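Local coordinates for protein kallistatin (Homo sapiens, PDB 6F4V) that inhibits the serine protease tissue kallikrein, forming an equimolar, heat- and SDS-stable complex with the enzyme while being cleaved at its own reactive site, at residues 286-289 and 295-298; 40-45 and 161-166; 111-114 and 118-121; 36-41 and 73-78. All coordinates share one frame; numbering follows the deposited sequence. Where two conformers were deposited one is given.

Contact 1. Residues 286-289 and 295-298; sequences ILPR and LFSK
F296 reaches back across the short loop between the segments to meet L287 and P288, and it supplies about half of the surface that the two segments bury. One side of the ring does the touching: CE2 lies 3.8 Å from CB of L287, while CD2 lies 4.1 Å from CG of P288. Both neighbours come at the ring obliquely. The pyrrolidine and the phenyl group cross at about a right angle, so the two rings do not stack, and the proline offers the CG and CD end of its ring. With CG placed beside the backbone N (chi1 -67°), the F296 ring swings back toward the 286-289 segment.

L287 meets the ring most closely through CB. Its own CG also sits beside the backbone N, and the branched end runs on to Y40 of helix 33-44, which F296 and L295 touch as well. A leucine suits this place because CB and the isopropyl end can serve two neighbours at once. P288 suits the turn, since its ring restricts phi. The turn is closed behind it by the backbone bond from R289 N to I286 O, 3.0 Å long, and R289 is tied outward by a salt bridge to E23.

The link between helix 283-286 and strand 312-324 is thus folded back on itself by a plain hydrophobic contact. This leucine-proline turn followed by a buried leucine and a phenylalanine, packed over helix 33-44, is consistent with the connection that follows helix 283-286 in the serpin fold.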
loop_
_atom_site.group_PDB
_atom_site.type_symbol
_atom_site.label_atom_id
_atom_site.label_comp_id
_atom_site.label_asym_id
_atom_site.label_seq_id
_atom_site.Cartn_x
_atom_site.Cartn_y
_atom_site.Cartn_z
ATOM N N ILE A 286 5.253 -14.381 2.952
ATOM C CA ILE A 286 5.662 -13.771 1.680
ATOM C C ILE A 286 7.050 -13.138 1.693
ATOM O O ILE A 286 7.852 -13.375 0.797
ATOM C CB ILE A 286 4.624 -12.696 1.251
ATOM C CG1 ILE A 286 3.262 -13.341 0.956
ATOM C CG2 ILE A 286 5.097 -11.880 0.039
ATOM C CD1 ILE A 286 2.104 -12.344 1.025
ATOM N N LEU A 287 7.341 -12.341 2.713
ATOM C CA LEU A 287 8.546 -11.535 2.733
ATOM C C LEU A 287 9.857 -12.278 2.760
ATOM O O LEU A 287 10.835 -11.735 2.288
ATOM C CB LEU A 287 8.512 -10.498 3.844
ATOM C CG LEU A 287 7.469 -9.382 3.712
ATOM C CD1 LEU A 287 7.618 -8.440 4.880
ATOM C CD2 LEU A 287 7.506 -8.618 2.411
ATOM N N PRO A 288 9.900 -13.537 3.243
ATOM C CA PRO A 288 11.167 -14.245 3.082
ATOM C C PRO A 288 11.638 -14.355 1.622
ATOM O O PRO A 288 12.843 -14.495 1.381
ATOM C CB PRO A 288 10.861 -15.639 3.660
ATOM C CG PRO A 288 9.838 -15.358 4.695
ATOM C CD PRO A 288 8.953 -14.311 4.062
ATOM N N ARG A 289 10.711 -14.297 0.662
ATOM C CA ARG A 289 11.068 -14.295 -0.746
ATOM C C ARG A 289 11.375 -12.925 -1.337
ATOM O O ARG A 289 11.677 -12.854 -2.523
ATOM C CB ARG A 289 10.004 -15.020 -1.553
ATOM C CG ARG A 289 9.944 -16.485 -1.188
ATOM C CD ARG A 289 8.957 -17.280 -2.027
ATOM N NE ARG A 289 7.579 -16.803 -1.977
ATOM C CZ ARG A 289 6.767 -16.879 -0.919
ATOM N NH1 ARG A 289 7.178 -17.375 0.247
ATOM N NH2 ARG A 289 5.531 -16.411 -1.006
ATOM N N LEU A 295 15.052 -11.881 9.076
ATOM C CA LEU A 295 14.063 -11.419 10.046
ATOM C C LEU A 295 13.123 -12.520 10.528
ATOM O O LEU A 295 12.735 -12.556 11.723
ATOM C CB LEU A 295 13.246 -10.228 9.473
ATOM C CG LEU A 295 12.098 -9.729 10.342
ATOM C CD1 LEU A 295 12.629 -9.248 11.686
ATOM C CD2 LEU A 295 11.321 -8.593 9.681
ATOM N N PHE A 296 12.734 -13.389 9.613
ATOM C CA PHE A 296 11.795 -14.480 9.915
ATOM C C PHE A 296 12.474 -15.793 10.297
ATOM O O PHE A 296 11.813 -16.829 10.337
ATOM C CB PHE A 296 10.837 -14.659 8.745
ATOM C CG PHE A 296 9.922 -13.479 8.585
ATOM C CD1 PHE A 296 8.893 -13.279 9.494
ATOM C CD2 PHE A 296 10.139 -12.536 7.602
ATOM C CE1 PHE A 296 8.074 -12.146 9.401
ATOM C CE2 PHE A 296 9.292 -11.440 7.475
ATOM C CZ PHE A 296 8.262 -11.253 8.374
ATOM N N SER A 297 13.755 -15.737 10.633
ATOM C CA SER A 297 14.519 -16.928 11.011
ATOM C C SER A 297 14.791 -16.936 12.491
ATOM O O SER A 297 14.596 -15.942 13.191
ATOM C CB SER A 297 15.849 -16.950 10.256
ATOM O OG SER A 297 16.756 -16.012 10.820
ATOM N N LYS A 298 15.308 -18.075 12.954
ATOM C CA LYS A 298 15.786 -18.219 14.299
ATOM C C LYS A 298 16.995 -17.314 14.628
ATOM O O LYS A 298 17.388 -17.199 15.813
ATOM C CB LYS A 298 16.141 -19.704 14.533
ATOM C CG LYS A 298 17.402 -20.184 13.824
ATOM C CD LYS A 298 17.640 -21.682 14.026
ATOM C CE LYS A 298 16.753 -22.555 13.207
ATOM N NZ LYS A 298 17.119 -22.480 11.779
#

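Contact 2. Residues 40-45 and 161-166; sequences YAMLSL and MVLVNY
L163 receives both M42 and L43 from the helix, and it is the residue of strand 161-166 that buries most in the contact. Ahead of it, M161 points to the same side of the sheet but stays just short of the helix segment, packing instead on I339 and L99. V162 turns to the other side, against F126.

At L163, CG lies anti to the backbone N (chi1 176°), which carries the branched end out from the sheet toward the helix. Its CD1 touches CB of L43 at 4.0 Å and lies 3.7 Å from the backbone N of L43, and it also meets CG of M42 at 4.1 Å. The M42 chain runs extended and then bends at its last torsion (chi3 76°), sliding past L163 in the opposite direction; the modelled closeness of its terminal methyl is doubtful.

This is the serpin arrangement in which helix 33-44 lies behind the large central sheet; the axes of 40-44 and 161-166 approach to 9.3 Å, their directions 143° apart. Strand 159-172 is bonded here to strand 328-340, whose place in the middle of the sheet is consistent with an inserted reactive-centre loop, as in cleaved serpins; L163 itself pairs with F337.

V164 points away from the helix and pairs through its backbone with A96. N165 faces the helix again, and its OD1 bonds to OG of S35.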
loop_
_atom_site.group_PDB
_atom_site.type_symbol
_atom_site.label_atom_id
_atom_site.label_comp_id
_atom_site.label_asym_id
_atom_site.label_seq_id
_atom_site.Cartn_x
_atom_site.Cartn_y
_atom_site.Cartn_z
ATOM N N TYR A 40 7.922 -1.875 8.600
ATOM C CA TYR A 40 9.187 -2.608 8.691
ATOM C C TYR A 40 10.383 -1.706 8.978
ATOM O O TYR A 40 11.276 -2.086 9.735
ATOM C CB TYR A 40 9.360 -3.502 7.468
ATOM C CG TYR A 40 8.543 -4.773 7.587
ATOM C CD1 TYR A 40 7.145 -4.764 7.540
ATOM C CD2 TYR A 40 9.159 -5.994 7.801
ATOM C CE1 TYR A 40 6.403 -5.926 7.672
ATOM C CE2 TYR A 40 8.426 -7.158 7.906
ATOM C CZ TYR A 40 7.062 -7.132 7.861
ATOM O OH TYR A 40 6.390 -8.313 8.012
ATOM N N ALA A 41 10.374 -0.483 8.447
ATOM C CA ALA A 41 11.410 0.478 8.820
ATOM C C ALA A 41 11.320 0.831 10.318
ATOM O O ALA A 41 12.350 0.844 11.041
ATOM C CB ALA A 41 11.321 1.712 7.957
ATOM N N MET A 42 10.108 1.010 10.813
ATOM C CA MET A 42 9.937 1.230 12.251
ATOM C C MET A 42 10.438 0.044 13.107
ATOM O O MET A 42 11.161 0.253 14.094
ATOM C CB MET A 42 8.481 1.535 12.568
ATOM C CG MET A 42 8.258 1.902 14.034
ATOM S SD MET A 42 6.563 2.464 14.288
ATOM C CE MET A 42 5.659 1.015 14.253
ATOM N N LEU A 43 10.047 -1.173 12.724
ATOM C CA LEU A 43 10.515 -2.398 13.370
ATOM C C LEU A 43 12.033 -2.462 13.454
ATOM O O LEU A 43 12.574 -2.900 14.496
ATOM C CB LEU A 43 9.998 -3.630 12.616
ATOM C CG LEU A 43 10.460 -4.993 13.131
ATOM C CD1 LEU A 43 9.895 -5.287 14.500
ATOM C CD2 LEU A 43 10.042 -6.057 12.150
ATOM N N SER A 44 12.711 -2.034 12.377
ATOM C CA SER A 44 14.151 -2.094 12.303
ATOM C C SER A 44 14.824 -1.268 13.366
ATOM O O SER A 44 15.972 -1.536 13.665
ATOM C CB SER A 44 14.710 -1.701 10.926
ATOM O OG SER A 44 14.747 -0.296 10.727
ATOM N N LEU A 45 14.168 -0.244 13.896
ATOM C CA LEU A 45 14.739 0.504 15.052
ATOM C C LEU A 45 15.037 -0.389 16.249
ATOM O O LEU A 45 15.917 -0.054 17.032
ATOM C CB LEU A 45 13.787 1.604 15.532
ATOM C CG LEU A 45 13.571 2.764 14.570
ATOM C CD1 LEU A 45 12.323 3.519 14.976
ATOM C CD2 LEU A 45 14.789 3.667 14.525
ATOM N N MET A 161 4.791 -8.122 21.973
ATOM C CA MET A 161 4.582 -6.828 21.329
ATOM C C MET A 161 3.951 -7.026 19.960
ATOM O O MET A 161 4.297 -7.948 19.245
ATOM C CB MET A 161 5.914 -6.064 21.185
ATOM C CG MET A 161 5.779 -4.665 20.613
ATOM S SD MET A 161 7.384 -3.917 20.258
ATOM C CE MET A 161 7.591 -4.409 18.542
ATOM N N VAL A 162 3.029 -6.137 19.609
ATOM C CA VAL A 162 2.532 -6.071 18.250
ATOM C C VAL A 162 2.707 -4.638 17.768
ATOM O O VAL A 162 2.232 -3.692 18.409
ATOM C CB VAL A 162 1.066 -6.500 18.142
ATOM C CG1 VAL A 162 0.570 -6.332 16.709
ATOM C CG2 VAL A 162 0.905 -7.934 18.584
ATOM N N LEU A 163 3.421 -4.501 16.655
ATOM C CA LEU A 163 3.568 -3.243 15.956
ATOM C C LEU A 163 2.470 -3.168 14.917
ATOM O O LEU A 163 2.177 -4.155 14.246
ATOM C CB LEU A 163 4.925 -3.235 15.284
ATOM C CG LEU A 163 5.335 -2.093 14.399
ATOM C CD1 LEU A 163 6.863 -1.936 14.500
ATOM C CD2 LEU A 163 4.887 -2.253 12.949
ATOM N N VAL A 164 1.858 -1.997 14.781
ATOM C CA VAL A 164 0.927 -1.764 13.702
ATOM C C VAL A 164 1.110 -0.401 13.081
ATOM O O VAL A 164 1.542 0.570 13.730
ATOM C CB VAL A 164 -0.560 -1.946 14.090
ATOM C CG1 VAL A 164 -0.777 -3.250 14.811
ATOM C CG2 VAL A 164 -1.066 -0.797 14.934
ATOM N N ASN A 165 0.775 -0.318 11.803
ATOM C CA ASN A 165 0.493 0.985 11.249
ATOM C C ASN A 165 -0.683 0.929 10.330
ATOM O O ASN A 165 -1.175 -0.149 10.000
ATOM C CB ASN A 165 1.713 1.575 10.592
ATOM C CG ASN A 165 2.018 0.994 9.252
ATOM O OD1 ASN A 165 1.196 0.344 8.643
ATOM N ND2 ASN A 165 3.221 1.256 8.770
ATOM N N TYR A 166 -1.151 2.095 9.945
ATOM C CA TYR A 166 -2.326 2.174 9.069
ATOM C C TYR A 166 -2.183 3.399 8.178
ATOM O O TYR A 166 -1.439 4.356 8.503
ATOM C CB TYR A 166 -3.628 2.236 9.899
ATOM C CG TYR A 166 -3.683 3.519 10.678
ATOM C CD1 TYR A 166 -4.195 4.695 10.095
ATOM C CD2 TYR A 166 -3.165 3.587 11.973
ATOM C CE1 TYR A 166 -4.198 5.898 10.796
ATOM C CE2 TYR A 166 -3.178 4.770 12.674
ATOM C CZ TYR A 166 -3.703 5.916 12.096
ATOM O OH TYR A 166 -3.681 7.101 12.804
#

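Contact 3. Residues 111-114 and 118-121; sequences NDTM and EAKL
A119 and T113 meet where helix 107-117 gives way to strand 120-124, the second half of a beta-alpha-beta crossover that starts from strand 89-100. The innermost link is a backbone bond: the N-H of A119 reaches O of T113 over 3.1 Å and is nearly straight at 170°. It approaches from above the carbonyl plane, 41° out of it, and so does not follow a lone pair. Beside this bond the methyl of A119 packs against T113, its CB 3.5 Å from O of T113. The short methyl suits a place where the backbone passes so close to the helix carbonyl.

M114 covers the outer side of the junction. Its CG lies 3.3 Å from O of A119, and farther out the thioether meets L121, CE being 3.6 Å from CD1 of that leucine, with the two side chains crossing at about a right angle. The unbranched, flexible methionine can bend at its last torsion to lie over the leucine at this partly exposed margin.

What brings the chain into place is E118, the first residue beyond the helix to leave helical geometry. Its positive phi turns the following backbone toward the strand; its CA lies 3.2 Å from O of M114 in a CA-H...O contact. Next in line, K120 joins the sheet by backbone bonds to S95 and L97, and L97 also touches the side chains of T113 and L121. T113 is held in turn by its hydroxyl: with chi1 at 63°, OG1 is hydrogen-bonded to O of L110, one turn back, and lies 3.8 Å from CB of A119.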
loop_
_atom_site.group_PDB
_atom_site.type_symbol
_atom_site.label_atom_id
_atom_site.label_comp_id
_atom_site.label_asym_id
_atom_site.label_seq_id
_atom_site.Cartn_x
_atom_site.Cartn_y
_atom_site.Cartn_z
ATOM N N ASN A 111 11.454 5.577 22.484
ATOM C CA ASN A 111 11.694 6.987 22.150
ATOM C C ASN A 111 11.830 7.208 20.617
ATOM O O ASN A 111 11.209 8.115 20.065
ATOM C CB ASN A 111 12.949 7.487 22.874
ATOM C CG ASN A 111 13.176 8.982 22.693
ATOM O OD1 ASN A 111 12.222 9.760 22.733
ATOM N ND2 ASN A 111 14.442 9.393 22.514
ATOM N N ASP A 112 12.646 6.379 19.967
ATOM C CA ASP A 112 12.860 6.444 18.504
ATOM C C ASP A 112 11.549 6.231 17.730
ATOM O O ASP A 112 11.259 6.980 16.788
ATOM C CB ASP A 112 13.898 5.405 18.026
ATOM C CG ASP A 112 15.348 5.712 18.460
ATOM O OD1 ASP A 112 15.647 6.791 18.979
ATOM O OD2 ASP A 112 16.205 4.819 18.260
ATOM N N THR A 113 10.739 5.239 18.123
ATOM C CA THR A 113 9.475 5.004 17.407
ATOM C C THR A 113 8.493 6.173 17.552
ATOM O O THR A 113 7.762 6.516 16.610
ATOM C CB THR A 113 8.746 3.706 17.812
ATOM O OG1 THR A 113 8.363 3.758 19.197
ATOM C CG2 THR A 113 9.620 2.490 17.538
ATOM N N MET A 114 8.468 6.776 18.733
ATOM C CA MET A 114 7.633 7.952 18.948
ATOM C C MET A 114 8.175 9.168 18.179
ATOM O O MET A 114 7.420 9.861 17.534
ATOM C CB MET A 114 7.528 8.258 20.445
ATOM C CG MET A 114 6.586 7.312 21.162
ATOM S SD MET A 114 6.467 7.626 22.946
ATOM C CE MET A 114 7.882 6.730 23.520
ATOM N N GLU A 118 5.892 8.662 15.102
ATOM C CA GLU A 118 4.779 9.088 15.970
ATOM C C GLU A 118 3.961 7.940 16.523
ATOM O O GLU A 118 2.744 8.019 16.602
ATOM C CB GLU A 118 3.897 10.086 15.225
ATOM C CG GLU A 118 4.708 11.285 14.747
ATOM C CD GLU A 118 3.945 12.590 14.779
ATOM O OE1 GLU A 118 3.868 13.253 13.721
ATOM O OE2 GLU A 118 3.441 12.957 15.864
ATOM N N ALA A 119 4.645 6.865 16.893
ATOM C CA ALA A 119 3.995 5.667 17.412
ATOM C C ALA A 119 3.229 6.007 18.720
ATOM O O ALA A 119 3.769 6.674 19.581
ATOM C CB ALA A 119 5.032 4.578 17.664
ATOM N N LYS A 120 1.971 5.610 18.802
ATOM C CA LYS A 120 1.222 5.636 20.050
ATOM C C LYS A 120 1.534 4.358 20.812
ATOM O O LYS A 120 1.530 3.288 20.225
ATOM C CB LYS A 120 -0.276 5.681 19.769
ATOM C CG LYS A 120 -0.798 6.989 19.198
ATOM C CD LYS A 120 -2.315 6.880 19.015
ATOM C CE LYS A 120 -3.031 8.229 18.981
ATOM N NZ LYS A 120 -3.047 8.802 17.609
ATOM N N LEU A 121 1.772 4.454 22.120
ATOM C CA LEU A 121 2.040 3.269 22.926
ATOM C C LEU A 121 0.790 2.843 23.690
ATOM O O LEU A 121 0.146 3.665 24.336
ATOM C CB LEU A 121 3.171 3.531 23.911
ATOM C CG LEU A 121 4.463 4.102 23.335
ATOM C CD1 LEU A 121 5.504 4.194 24.445
ATOM C CD2 LEU A 121 4.976 3.296 22.150
#

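Contact 4. Residues 36-41 and 73-78; sequences ISAAYA and RGFQHL
The phenyl ring of F75 points its far end into helix 36-41, and its partners S37, A38 and A41 all approach obliquely around that end. A41 CB is 3.5 Å from CE2, on one flank of the ring; on the other flank, CE1 of F75 is 3.8 Å from CA of A38. Between them CZ points at the turn of S37, 4.0 Å from its CB and equally far from its O. The other flat group, the guanidinium of R73, lies on the exposed side of its helix and has the amide of Q76 at its edge: NH1 donates to OE1 of Q76 over 2.9 Å, within the guanidinium plane.

The two helix segments, parts of 33-44 and 68-83, run at 133° with axes 11.1 Å apart. F75 spans this spacing, and the short alanines and serine let its ring come down to the opposing backbone. Packing of these two helices, B and D in serpin nomenclature, joins 68-83 to the helix lying behind the central sheet. S37 keeps its hydroxyl turned to its own helix, with OG beside the backbone N (chi1 -67°) and bonded to O of P33.

The hydroxyl of S37 and the backbone N-H of A41 are both bonded within their own helix. Between the helices the contact is van der Waals packing of one aromatic ring on small side chains and backbone, and its fit rests on shape.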
loop_
_atom_site.group_PDB
_atom_site.type_symbol
_atom_site.label_atom_id
_atom_site.label_comp_id
_atom_site.label_asym_id
_atom_site.label_seq_id
_atom_site.Cartn_x
_atom_site.Cartn_y
_atom_site.Cartn_z
ATOM N N ILE A 36 3.490 -1.071 4.398
ATOM C CA ILE A 36 4.439 -2.142 4.680
ATOM C C ILE A 36 5.841 -1.595 4.945
ATOM O O ILE A 36 6.474 -1.990 5.948
ATOM C CB ILE A 36 4.460 -3.237 3.580
ATOM C CG1 ILE A 36 3.062 -3.875 3.410
ATOM C CG2 ILE A 36 5.515 -4.269 3.909
ATOM C CD1 ILE A 36 2.956 -4.785 2.190
ATOM N N SER A 37 6.329 -0.729 4.057
ATOM C CA SER A 37 7.671 -0.119 4.193
ATOM C C SER A 37 7.843 0.601 5.536
ATOM O O SER A 37 8.843 0.397 6.258
ATOM C CB SER A 37 7.942 0.836 3.027
ATOM O OG SER A 37 8.047 0.110 1.828
ATOM N N ALA A 38 6.890 1.465 5.877
ATOM C CA ALA A 38 6.947 2.198 7.134
ATOM C C ALA A 38 6.870 1.308 8.376
ATOM O O ALA A 38 7.555 1.588 9.362
ATOM C CB ALA A 38 5.860 3.269 7.201
ATOM N N ALA A 39 6.056 0.261 8.330
ATOM C CA ALA A 39 5.994 -0.718 9.441
ATOM C C ALA A 39 7.347 -1.391 9.678
ATOM O O ALA A 39 7.852 -1.478 10.809
ATOM C CB ALA A 39 4.909 -1.755 9.189
ATOM N N TYR A 40 7.922 -1.875 8.600
ATOM C CA TYR A 40 9.187 -2.608 8.691
ATOM C C TYR A 40 10.383 -1.706 8.978
ATOM O O TYR A 40 11.276 -2.086 9.735
ATOM C CB TYR A 40 9.360 -3.502 7.468
ATOM C CG TYR A 40 8.543 -4.773 7.587
ATOM C CD1 TYR A 40 7.145 -4.764 7.540
ATOM C CD2 TYR A 40 9.159 -5.994 7.801
ATOM C CE1 TYR A 40 6.403 -5.926 7.672
ATOM C CE2 TYR A 40 8.426 -7.158 7.906
ATOM C CZ TYR A 40 7.062 -7.132 7.861
ATOM O OH TYR A 40 6.390 -8.313 8.012
ATOM N N ALA A 41 10.374 -0.483 8.447
ATOM C CA ALA A 41 11.410 0.478 8.820
ATOM C C ALA A 41 11.320 0.831 10.318
ATOM O O ALA A 41 12.350 0.844 11.041
ATOM C CB ALA A 41 11.321 1.712 7.957
ATOM N N ARG A 73 14.757 9.600 9.069
ATOM C CA ARG A 73 14.347 10.990 8.880
ATOM C C ARG A 73 13.516 11.198 7.606
ATOM O O ARG A 73 12.579 12.004 7.589
ATOM C CB ARG A 73 15.591 11.895 8.903
ATOM C CG ARG A 73 16.325 11.881 10.233
ATOM C CD ARG A 73 15.430 12.192 11.424
ATOM N NE ARG A 73 16.151 12.106 12.696
ATOM C CZ ARG A 73 15.606 12.352 13.895
ATOM N NH1 ARG A 73 14.328 12.740 14.003
ATOM N NH2 ARG A 73 16.346 12.212 14.991
ATOM N N GLY A 74 13.845 10.444 6.551
ATOM C CA GLY A 74 13.033 10.411 5.336
ATOM C C GLY A 74 11.600 9.984 5.634
ATOM O O GLY A 74 10.647 10.655 5.233
ATOM N N PHE A 75 11.434 8.898 6.376
ATOM C CA PHE A 75 10.074 8.458 6.763
ATOM C C PHE A 75 9.378 9.490 7.642
ATOM O O PHE A 75 8.209 9.748 7.466
ATOM C CB PHE A 75 10.079 7.086 7.458
ATOM C CG PHE A 75 10.111 5.929 6.496
ATOM C CD1 PHE A 75 8.950 5.575 5.785
ATOM C CD2 PHE A 75 11.250 5.214 6.276
ATOM C CE1 PHE A 75 8.950 4.523 4.889
ATOM C CE2 PHE A 75 11.257 4.141 5.381
ATOM C CZ PHE A 75 10.096 3.806 4.683
ATOM N N GLN A 76 10.100 10.060 8.598
ATOM C CA GLN A 76 9.526 11.081 9.470
ATOM C C GLN A 76 8.945 12.214 8.636
ATOM O O GLN A 76 7.825 12.651 8.873
ATOM C CB GLN A 76 10.588 11.653 10.421
ATOM C CG GLN A 76 10.008 12.640 11.438
ATOM C CD GLN A 76 11.075 13.300 12.286
ATOM O OE1 GLN A 76 12.266 13.166 12.021
ATOM N NE2 GLN A 76 10.657 13.991 13.324
ATOM N N HIS A 77 9.716 12.684 7.667
ATOM C CA HIS A 77 9.269 13.778 6.791
ATOM C C HIS A 77 8.119 13.343 5.875
ATOM O O HIS A 77 7.217 14.112 5.631
ATOM C CB HIS A 77 10.427 14.306 5.932
ATOM C CG HIS A 77 10.065 15.476 5.068
ATOM N ND1 HIS A 77 9.737 15.344 3.729
ATOM C CD2 HIS A 77 9.969 16.806 5.344
ATOM C CE1 HIS A 77 9.444 16.534 3.223
ATOM N NE2 HIS A 77 9.587 17.438 4.179
ATOM N N LEU A 78 8.204 12.118 5.345
ATOM C CA LEU A 78 7.164 11.542 4.491
ATOM C C LEU A 78 5.828 11.487 5.221
ATOM O O LEU A 78 4.809 11.971 4.724
ATOM C CB LEU A 78 7.599 10.136 4.067
ATOM C CG LEU A 78 6.661 9.137 3.394
ATOM C CD1 LEU A 78 5.901 9.830 2.316
ATOM C CD2 LEU A 78 7.473 8.002 2.805
#

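Overall arrangement
Contacts 2 and 4 are the buried pair, and both use helix 33-44: one side of it lies on strand 159-172, another receives helix 68-83, and N165 and L163 of the strand also touch A38 and A39. Contacts 1 and 3 lie farther out and are short-range turns, only partly buried. Contact 1 nevertheless reaches the same helix, since L287, L295 and F296 pack on Y40, and contact 3 also touches it, through T113 on M42 and L45. Contacts 1 and 3 do not touch. Chemically, contacts 1, 2 and 4 are apolar packing across their segments, whereas contact 3, at a helix end, adds a backbone hydrogen bond.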